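Local coordinates for protein Ddb_g0293866 (Dictyostelium discoideum, PDB 5LW6) that binds ADP-ribose through this macrodomain, one part of a longer protein that probably acts in sensing DNA damage, at residues 106-109 with 110-113; 68-71 with 72-76; 47-50 with 51-54. One frame throughout, in Å; residues are numbered along the deposited sequence. Where two conformers were deposited one is given.

Along the chain the order is contact 3, contact 2, contact 1, each local to one short run of residues. Residues 68-76 open helix 70-87 and residues 106-113 open helix 107-116, the helices of two successive beta-alpha-beta units that share strand 95-101 of the macrodomain's mixed sheet. Their centres lie 12 Å apart and they touch, Thr74 packing on Leu109, Ser112 and Phe113. Contact 3 precedes strand 55-59; its centre is 31 Å from each of the others, on the opposite side of the chain's centre from contact 2. Contacts 1 and 2 thus join two capped helix starts in one packed layer, while contact 3 is a separate surface turn leading into the sheet.

Contact 1: residues 106-109 with 110-113; sequences SDNL and IQSF
Leu109 and Phe113, one helical turn apart, run side by side in the same direction, and CD1 of Leu109 comes to 3.9 Å from CE1 of Phe113. The branched end of Leu109 runs along the helix toward the ring because CG lies beside the carbonyl carbon (chi1 -180°). The in-plane edge of the phenyl meets the Leu109 carbonyl, Phe113 CD1 lying 3.4 Å from Leu109 O, while that same oxygen accepts the N-H of Phe113 nearly end-on and a weak bond from Ser112 N, which bonds chiefly to Asn108 O. On another side of the helix the amides of Asn108 and Gln111 lie alongside each other, their planes 19° apart, with Asn108 ND2 3.4 Å from Gln111 OE1. The aliphatic part of Gln111 rests on the backbone, CG 3.4 Å from Asp107 O. Ser106 caps the start of helix 107-116: its OG accepts from Leu109 N at 3.0 Å, and its carbonyl O receives Ile110 N. Ile110 packs on Tyr105, the two in the positions of a hydrophobic staple, while Phe113 reaches Met98 and Ile127 of the sheet. The chemistry thus divides by side: carbon packs inward between helix and sheet, the two amides stay on the exposed surface, and the serine hydroxyl satisfies a first-turn N-H that has no preceding helical carbonyl to bind.

Contact 2: residues 68-71 with 72-76; sequences FNID and DATEI
Asn69 O accepts the N-H of Ala73 at 2.9 Å, the first of the i to i+4 bonds that wind residues 70-76 into the opening of helix 70-87; Thr74 N to Ile70 O and Glu75 N to Asp71 O follow. Asn69 itself is the N-cap. Its CG stands anti to the backbone nitrogen (chi1 174°), which brings OD1 within 2.8 Å of Asp72 N, the donor lying in the carbonyl plane of the amide. The Asp72 carboxylate crosses this amide with the planes 40° apart, OD2 3.4 Å from Asn69 OD1, two acceptors that do not bond. Thr74 OG1 donates to Ile70 O at 2.7 Å from above the carbonyl plane, while Thr74 N reaches the oxygen from the other face, giving it two grips. Phe68 folds back over the first turn: Asp72 CB sits at the ring edge, 3.9 Å from CE1, and Ala73 CB lies 4.0 Å from CD1. Leu241 and Ala237 of helix 237-253 also touch the ring. An N-capping asparagine with Phe68 before it and Ala73 in the first turn, the two in the positions of a hydrophobic staple, is a classic helix start, here in the beta-alpha-beta unit of strands 55-59 and 95-101.

Contact 3: residues 47-50 with 51-54; sequences LTDA and LKER
Asp49 and Lys52 close a type I beta turn ahead of strand 55-59, with an Asx turn nested inside it. The backbone bond of the turn runs from Lys52 N to Asp49 O at 2.8 Å, the donor standing well above the carbonyl plane. The Asx bond takes the N-H one residue earlier: Leu51 N donates to Asp49 OD1 at 3.0 Å, also from above, 56° out of the carboxylate plane. Asp49 swings its carboxylate over the turn, CG lying opposite the backbone N (chi1 -177°), and thereby OD1 meets Leu51 and OD2 faces Lys52. The direct salt bridge is long, Asp49 OD2 to Lys52 NZ 4.0 Å, and a water closes the gap by donating to OD2 and accepting from NZ. Replacing Asp49 by an alanine removes both carboxylate oxygens and would probably leave the Leu51 N-H without its side-chain acceptor and the Lys52 ammonium without its water-bridged anionic mate. Beyond the turn, Glu53 OE2 bonds to Ser55 OG. The guanidinium of Arg54 is held by acids elsewhere in the fold, NH2 in salt bridges to Asp93 and Glu91 and NH1 in one to Asp253, which probably balances the charge of this buried group. Thr48 brushes that same group with its methyl alone, CG2 lying 4.3 Å from Arg54 NH2 and oblique to the guanidinium plane.

Contact 1: residues 106-109 with 110-113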
ATOM      1  N   SER A 106      -5.501   8.492 -15.734  1.00 16.53           N
ATOM      2  CA  SER A 106      -6.179   9.350 -16.745  1.00 18.12           C
ATOM      3  C   SER A 106      -6.376  10.722 -16.183  1.00 20.64           C
ATOM      4  O   SER A 106      -6.348  10.912 -14.977  1.00 18.09           O
ATOM      5  CB  SER A 106      -7.520   8.755 -17.135  1.00 19.13           C
ATOM      6  OG  SER A 106      -8.517   8.892 -16.125  1.00 18.86           O
ATOM      7  N   ASP A 107      -6.625  11.710 -17.028  1.00 21.74           N
ATOM      8  CA  ASP A 107      -7.006  13.014 -16.530  1.00 23.17           C
ATOM      9  C   ASP A 107      -8.274  12.970 -15.655  1.00 18.52           C
ATOM     10  O   ASP A 107      -8.355  13.716 -14.650  1.00 17.63           O
ATOM     11  CB  ASP A 107      -7.242  13.987 -17.738  1.00 29.20           C
ATOM     12  CG  ASP A 107      -5.945  14.345 -18.483  1.00 36.87           C
ATOM     13  OD1 ASP A 107      -4.847  14.097 -17.928  1.00 39.81           O
ATOM     14  OD2 ASP A 107      -6.015  14.914 -19.611  1.00 42.58           O
ATOM     15  N   ASN A 108      -9.289  12.198 -16.060  1.00 18.73           N
ATOM     16  CA  ASN A 108     -10.508  12.044 -15.298  1.00 18.29           C
ATOM     17  C   ASN A 108     -10.250  11.495 -13.892  1.00 15.13           C
ATOM     18  O   ASN A 108     -10.907  11.891 -12.927  1.00 14.49           O
ATOM     19  CB  ASN A 108     -11.586  11.219 -16.042  1.00 21.97           C
ATOM     20  CG  ASN A 108     -12.276  11.999 -17.189  1.00 28.50           C
ATOM     21  OD1 ASN A 108     -13.090  11.429 -17.918  1.00 36.78           O
ATOM     22  ND2 ASN A 108     -11.966  13.257 -17.348  1.00 29.27           N
ATOM     23  N   LEU A 109      -9.308  10.550 -13.795  1.00 14.71           N
ATOM     24  CA  LEU A 109      -8.932  10.006 -12.495  1.00 14.73           C
ATOM     25  C   LEU A 109      -8.394  11.104 -11.621  1.00 14.01           C
ATOM     26  O   LEU A 109      -8.814  11.289 -10.499  1.00 13.13           O
ATOM     27  CB  LEU A 109      -7.917   8.876 -12.639  1.00 14.87           C
ATOM     28  CG  LEU A 109      -7.505   8.278 -11.306  1.00 14.78           C
ATOM     29  CD1 LEU A 109      -8.674   7.551 -10.762  1.00 14.83           C
ATOM     30  CD2 LEU A 109      -6.312   7.361 -11.503  1.00 15.00           C
ATOM     31  N   ILE A 110      -7.460  11.856 -12.146  1.00 13.77           N
ATOM     32  CA  ILE A 110      -6.839  12.918 -11.368  1.00 16.21           C
ATOM     33  C   ILE A 110      -7.891  13.948 -10.969  1.00 15.12           C
ATOM     34  O   ILE A 110      -7.912  14.427  -9.841  1.00 14.39           O
ATOM     35  CB  ILE A 110      -5.666  13.562 -12.155  1.00 16.27           C
ATOM     36  CG1 ILE A 110      -4.502  12.584 -12.480  1.00 18.69           C
ATOM     37  CG2 ILE A 110      -5.291  14.876 -11.482  1.00 17.90           C
ATOM     38  CD1 ILE A 110      -3.901  11.878 -11.292  1.00 22.99           C
ATOM     39  N   GLN A 111      -8.757  14.329 -11.887  1.00 17.45           N
ATOM     40  CA  GLN A 111      -9.872  15.267 -11.554  1.00 19.35           C
ATOM     41  C   GLN A 111     -10.771  14.746 -10.426  1.00 16.80           C
ATOM     42  O   GLN A 111     -11.240  15.497  -9.615  1.00 17.13           O
ATOM     43  CB  GLN A 111     -10.756  15.542 -12.802  1.00 21.91           C
ATOM     44  CG  GLN A 111     -10.107  16.458 -13.805  1.00 28.06           C
ATOM     45  CD  GLN A 111     -10.985  16.677 -15.032  1.00 38.15           C
ATOM     46  OE1 GLN A 111     -11.937  15.917 -15.304  1.00 41.55           O
ATOM     47  NE2 GLN A 111     -10.686  17.748 -15.778  1.00 47.81           N
ATOM     48  N   SER A 112     -10.985  13.431 -10.368  1.00 15.81           N
ATOM     49  CA  SER A 112     -11.832  12.829  -9.368  0.50 16.65           C
ATOM     50  C   SER A 112     -11.172  12.978  -8.023  1.00 15.20           C
ATOM     51  O   SER A 112     -11.842  13.318  -7.034  1.00 16.89           O
ATOM     52  CB  SER A 112     -12.040  11.330  -9.618  0.50 17.10           C
ATOM     53  OG  SER A 112     -13.087  10.881  -8.784  0.50 18.64           O
ATOM     54  N   PHE A 113      -9.860  12.698  -7.954  1.00 15.45           N
ATOM     55  CA  PHE A 113      -9.146  12.977  -6.754  1.00 14.25           C
ATOM     56  C   PHE A 113      -9.264  14.432  -6.354  1.00 15.56           C
ATOM     57  O   PHE A 113      -9.528  14.732  -5.167  1.00 16.53           O
ATOM     58  CB  PHE A 113      -7.649  12.523  -6.766  1.00 14.01           C
ATOM     59  CG  PHE A 113      -7.488  11.064  -6.487  1.00 12.88           C
ATOM     60  CD1 PHE A 113      -7.627  10.173  -7.476  1.00 15.07           C
ATOM     61  CD2 PHE A 113      -7.128  10.604  -5.264  1.00 15.49           C
ATOM     62  CE1 PHE A 113      -7.476   8.790  -7.263  1.00 16.55           C
ATOM     63  CE2 PHE A 113      -7.030   9.239  -4.992  1.00 15.63           C
ATOM     64  CZ  PHE A 113      -7.213   8.313  -5.979  1.00 15.19           C
TER

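Contact 2: residues 68-71 with 72-76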
ATOM      1  N   PHE A  68     -11.177  -4.132  -8.812  1.00 16.74           N
ATOM      2  CA  PHE A  68     -12.147  -3.434  -8.012  1.00 15.61           C
ATOM      3  C   PHE A  68     -12.707  -2.314  -8.862  1.00 15.93           C
ATOM      4  O   PHE A  68     -11.991  -1.715  -9.645  1.00 16.38           O
ATOM      5  CB  PHE A  68     -11.520  -2.836  -6.766  1.00 15.90           C
ATOM      6  CG  PHE A  68     -12.476  -2.609  -5.654  1.00 14.59           C
ATOM      7  CD1 PHE A  68     -13.230  -1.484  -5.611  1.00 13.95           C
ATOM      8  CD2 PHE A  68     -12.635  -3.543  -4.618  1.00 14.62           C
ATOM      9  CE1 PHE A  68     -14.135  -1.300  -4.575  1.00 14.27           C
ATOM     10  CE2 PHE A  68     -13.477  -3.314  -3.554  1.00 14.89           C
ATOM     11  CZ  PHE A  68     -14.243  -2.194  -3.531  1.00 15.85           C
ATOM     12  N   ASN A  69     -13.999  -2.059  -8.729  1.00 15.78           N
ATOM     13  CA  ASN A  69     -14.651  -0.974  -9.454  1.00 15.79           C
ATOM     14  C   ASN A  69     -13.910   0.343  -9.244  1.00 14.22           C
ATOM     15  O   ASN A  69     -13.667   0.763  -8.119  1.00 14.74           O
ATOM     16  CB  ASN A  69     -16.098  -0.864  -8.999  1.00 17.17           C
ATOM     17  CG  ASN A  69     -16.806   0.312  -9.596  1.00 19.79           C
ATOM     18  OD1 ASN A  69     -16.711   1.397  -9.102  1.00 18.51           O
ATOM     19  ND2 ASN A  69     -17.529   0.092 -10.663  1.00 21.97           N
ATOM     20  N   ILE A  70     -13.471   0.964 -10.319  1.00 14.79           N
ATOM     21  CA  ILE A  70     -12.558   2.095 -10.193  1.00 13.79           C
ATOM     22  C   ILE A  70     -13.259   3.329  -9.603  1.00 14.38           C
ATOM     23  O   ILE A  70     -12.639   4.054  -8.823  1.00 14.61           O
ATOM     24  CB  ILE A  70     -11.888   2.409 -11.513  1.00 14.75           C
ATOM     25  CG1 ILE A  70     -10.953   1.220 -11.823  1.00 19.66           C
ATOM     26  CG2 ILE A  70     -11.035   3.655 -11.479  1.00 15.37           C
ATOM     27  CD1 ILE A  70     -10.571   1.218 -13.257  1.00 20.71           C
ATOM     28  N   ASP A  71     -14.502   3.609 -10.020  1.00 14.17           N
ATOM     29  CA  ASP A  71     -15.242   4.727  -9.407  1.00 14.37           C
ATOM     30  C   ASP A  71     -15.261   4.567  -7.881  1.00 14.63           C
ATOM     31  O   ASP A  71     -15.017   5.547  -7.149  1.00 14.25           O
ATOM     32  CB  ASP A  71     -16.685   4.741  -9.917  1.00 15.74           C
ATOM     33  CG  ASP A  71     -16.793   5.110 -11.416  1.00 18.06           C
ATOM     34  OD1 ASP A  71     -15.886   5.877 -11.906  1.00 16.55           O
ATOM     35  OD2 ASP A  71     -17.837   4.701 -12.102  1.00 19.47           O
ATOM     36  N   ASP A  72     -15.595   3.358  -7.415  1.00 15.18           N
ATOM     37  CA  ASP A  72     -15.703   3.081  -5.969  1.00 14.72           C
ATOM     38  C   ASP A  72     -14.324   3.158  -5.280  1.00 14.20           C
ATOM     39  O   ASP A  72     -14.172   3.796  -4.215  1.00 12.44           O
ATOM     40  CB  ASP A  72     -16.336   1.710  -5.705  1.00 16.75           C
ATOM     41  CG  ASP A  72     -17.815   1.624  -6.113  1.00 24.51           C
ATOM     42  OD1 ASP A  72     -18.487   2.694  -6.219  1.00 25.07           O
ATOM     43  OD2 ASP A  72     -18.316   0.463  -6.281  1.00 24.68           O
ATOM     44  N   ALA A  73     -13.315   2.581  -5.919  1.00 12.89           N
ATOM     45  CA  ALA A  73     -11.925   2.614  -5.396  1.00 12.32           C
ATOM     46  C   ALA A  73     -11.380   4.019  -5.335  1.00 11.54           C
ATOM     47  O   ALA A  73     -10.599   4.363  -4.478  1.00 11.64           O
ATOM     48  CB  ALA A  73     -10.994   1.763  -6.228  1.00 13.06           C
ATOM     49  N   THR A  74     -11.732   4.837  -6.281  1.00 12.18           N
ATOM     50  CA  THR A  74     -11.251   6.220  -6.278  1.00 12.76           C
ATOM     51  C   THR A  74     -11.821   6.983  -5.123  1.00 13.94           C
ATOM     52  O   THR A  74     -11.111   7.690  -4.425  1.00 13.81           O
ATOM     53  CB  THR A  74     -11.609   6.916  -7.610  1.00 13.69           C
ATOM     54  OG1 THR A  74     -10.975   6.195  -8.675  1.00 13.29           O
ATOM     55  CG2 THR A  74     -11.216   8.418  -7.588  1.00 15.49           C
ATOM     56  N   GLU A  75     -13.129   6.850  -4.892  1.00 12.85           N
ATOM     57  CA  GLU A  75     -13.767   7.596  -3.809  1.00 13.70           C
ATOM     58  C   GLU A  75     -13.198   7.139  -2.452  1.00 13.08           C
ATOM     59  O   GLU A  75     -12.909   7.959  -1.546  1.00 12.71           O
ATOM     60  CB  GLU A  75     -15.300   7.389  -3.886  1.00 18.80           C
ATOM     61  CG  GLU A  75     -16.015   6.998  -2.604  1.00 25.53           C
ATOM     62  CD  GLU A  75     -17.366   6.413  -2.934  1.00 33.94           C
ATOM     63  OE1 GLU A  75     -18.045   6.963  -3.875  1.00 34.93           O
ATOM     64  OE2 GLU A  75     -17.735   5.417  -2.263  1.00 34.03           O
ATOM     65  N   ILE A  76     -13.054   5.834  -2.283  1.00 10.71           N
ATOM     66  CA  ILE A  76     -12.573   5.290  -1.014  1.00 11.02           C
ATOM     67  C   ILE A  76     -11.120   5.718  -0.779  1.00 10.46           C
ATOM     68  O   ILE A  76     -10.812   6.221   0.276  1.00 10.78           O
ATOM     69  CB  ILE A  76     -12.705   3.776  -0.983  1.00 11.85           C
ATOM     70  CG1 ILE A  76     -14.152   3.387  -0.833  1.00 12.91           C
ATOM     71  CG2 ILE A  76     -11.890   3.137   0.154  1.00 13.72           C
ATOM     72  CD1 ILE A  76     -14.409   1.975  -1.253  1.00 13.46           C
TER

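Contact 3: residues 47-50 with 51-54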
ATOM      1  N   LEU A  47       7.391  16.135  16.397  1.00 14.59           N
ATOM      2  CA  LEU A  47       8.844  15.967  16.326  1.00 14.28           C
ATOM      3  C   LEU A  47       9.039  14.480  15.988  1.00 15.21           C
ATOM      4  O   LEU A  47       8.414  13.621  16.564  1.00 15.02           O
ATOM      5  CB  LEU A  47       9.465  16.278  17.689  1.00 15.28           C
ATOM      6  CG  LEU A  47       9.308  17.751  18.156  1.00 16.96           C
ATOM      7  CD1 LEU A  47       9.752  17.850  19.598  1.00 17.24           C
ATOM      8  CD2 LEU A  47      10.156  18.637  17.267  1.00 18.95           C
ATOM      9  N   THR A  48       9.883  14.194  15.030  1.00 16.18           N
ATOM     10  CA  THR A  48      10.126  12.831  14.550  1.00 18.80           C
ATOM     11  C   THR A  48      11.627  12.597  14.313  1.00 17.70           C
ATOM     12  O   THR A  48      12.437  13.499  14.290  1.00 18.94           O
ATOM     13  CB  THR A  48       9.416  12.548  13.216  1.00 21.36           C
ATOM     14  OG1 THR A  48       9.906  13.449  12.207  1.00 23.14           O
ATOM     15  CG2 THR A  48       7.861  12.652  13.367  1.00 23.07           C
ATOM     16  N   ASP A  49      11.970  11.341  14.282  1.00 17.27           N
ATOM     17  CA  ASP A  49      13.307  10.881  13.916  1.00 16.75           C
ATOM     18  C   ASP A  49      13.358  10.805  12.397  1.00 15.62           C
ATOM     19  O   ASP A  49      12.489  10.173  11.776  1.00 15.66           O
ATOM     20  CB  ASP A  49      13.489   9.508  14.501  1.00 17.69           C
ATOM     21  CG  ASP A  49      14.881   8.923  14.250  1.00 21.90           C
ATOM     22  OD1 ASP A  49      15.679   9.452  13.426  1.00 21.54           O
ATOM     23  OD2 ASP A  49      15.162   7.911  14.940  1.00 25.57           O
ATOM     24  N   ALA A  50      14.327  11.458  11.805  1.00 16.11           N
ATOM     25  CA  ALA A  50      14.443  11.433  10.333  1.00 17.38           C
ATOM     26  C   ALA A  50      14.594  10.038   9.765  1.00 17.76           C
ATOM     27  O   ALA A  50      14.253   9.771   8.622  1.00 18.12           O
ATOM     28  CB  ALA A  50      15.629  12.248   9.925  1.00 18.27           C
ATOM     29  N   LEU A  51      15.168   9.138  10.519  1.00 18.15           N
ATOM     30  CA  LEU A  51      15.252   7.766  10.111  1.00 19.58           C
ATOM     31  C   LEU A  51      13.938   6.986  10.139  1.00 19.00           C
ATOM     32  O   LEU A  51      13.883   5.850   9.642  1.00 20.51           O
ATOM     33  CB  LEU A  51      16.269   7.052  10.971  1.00 21.45           C
ATOM     34  CG  LEU A  51      17.689   7.602  10.956  1.00 26.36           C
ATOM     35  CD1 LEU A  51      18.556   6.746  11.884  1.00 27.33           C
ATOM     36  CD2 LEU A  51      18.300   7.722   9.564  1.00 27.21           C
ATOM     37  N   LYS A  52      12.903   7.555  10.760  1.00 15.04           N
ATOM     38  CA  LYS A  52      11.618   6.957  10.894  1.00 17.84           C
ATOM     39  C   LYS A  52      10.573   7.753  10.095  1.00 15.52           C
ATOM     40  O   LYS A  52       9.385   7.722  10.387  1.00 15.93           O
ATOM     41  CB  LYS A  52      11.255   6.810  12.346  1.00 21.77           C
ATOM     42  CG  LYS A  52      12.175   5.792  13.006  1.00 26.01           C
ATOM     43  CD  LYS A  52      11.966   5.749  14.483  1.00 33.98           C
ATOM     44  CE  LYS A  52      12.708   4.547  15.069  1.00 36.67           C
ATOM     45  NZ  LYS A  52      13.216   4.826  16.461  1.00 38.94           N
ATOM     46  N   GLU A  53      11.025   8.506   9.105  1.00 15.69           N
ATOM     47  CA  GLU A  53      10.122   9.363   8.308  1.00 15.44           C
ATOM     48  C   GLU A  53       8.965   8.514   7.687  1.00 13.40           C
ATOM     49  O   GLU A  53       9.206   7.385   7.219  1.00 12.91           O
ATOM     50  CB  GLU A  53      10.836  10.123   7.216  1.00 19.15           C
ATOM     51  CG  GLU A  53      10.984   9.417   5.942  1.00 27.67           C
ATOM     52  CD  GLU A  53      11.412  10.255   4.715  1.00 30.51           C
ATOM     53  OE1 GLU A  53      11.624  11.501   4.788  1.00 34.05           O
ATOM     54  OE2 GLU A  53      11.499   9.618   3.654  1.00 27.60           O
ATOM     55  N   ARG A  54       7.748   9.062   7.752  1.00 12.00           N
ATOM     56  CA  ARG A  54       6.547   8.364   7.274  1.00 11.23           C
ATOM     57  C   ARG A  54       6.398   8.573   5.768  1.00 10.57           C
ATOM     58  O   ARG A  54       5.435   9.206   5.291  1.00 10.56           O
ATOM     59  CB  ARG A  54       5.365   8.789   8.057  1.00 12.70           C
ATOM     60  CG  ARG A  54       5.331   8.205   9.449  1.00 13.02           C
ATOM     61  CD  ARG A  54       4.192   8.773  10.313  1.00 14.87           C
ATOM     62  NE  ARG A  54       4.426  10.151  10.559  1.00 13.28           N
ATOM     63  CZ  ARG A  54       3.663  10.911  11.317  1.00 15.15           C
ATOM     64  NH1 ARG A  54       2.571  10.392  11.869  1.00 15.32           N
ATOM     65  NH2 ARG A  54       4.021  12.173  11.548  1.00 16.24           N
TER
HETATM   66  O   HOH W   1      13.794   7.123  17.109  1.00 31.62           O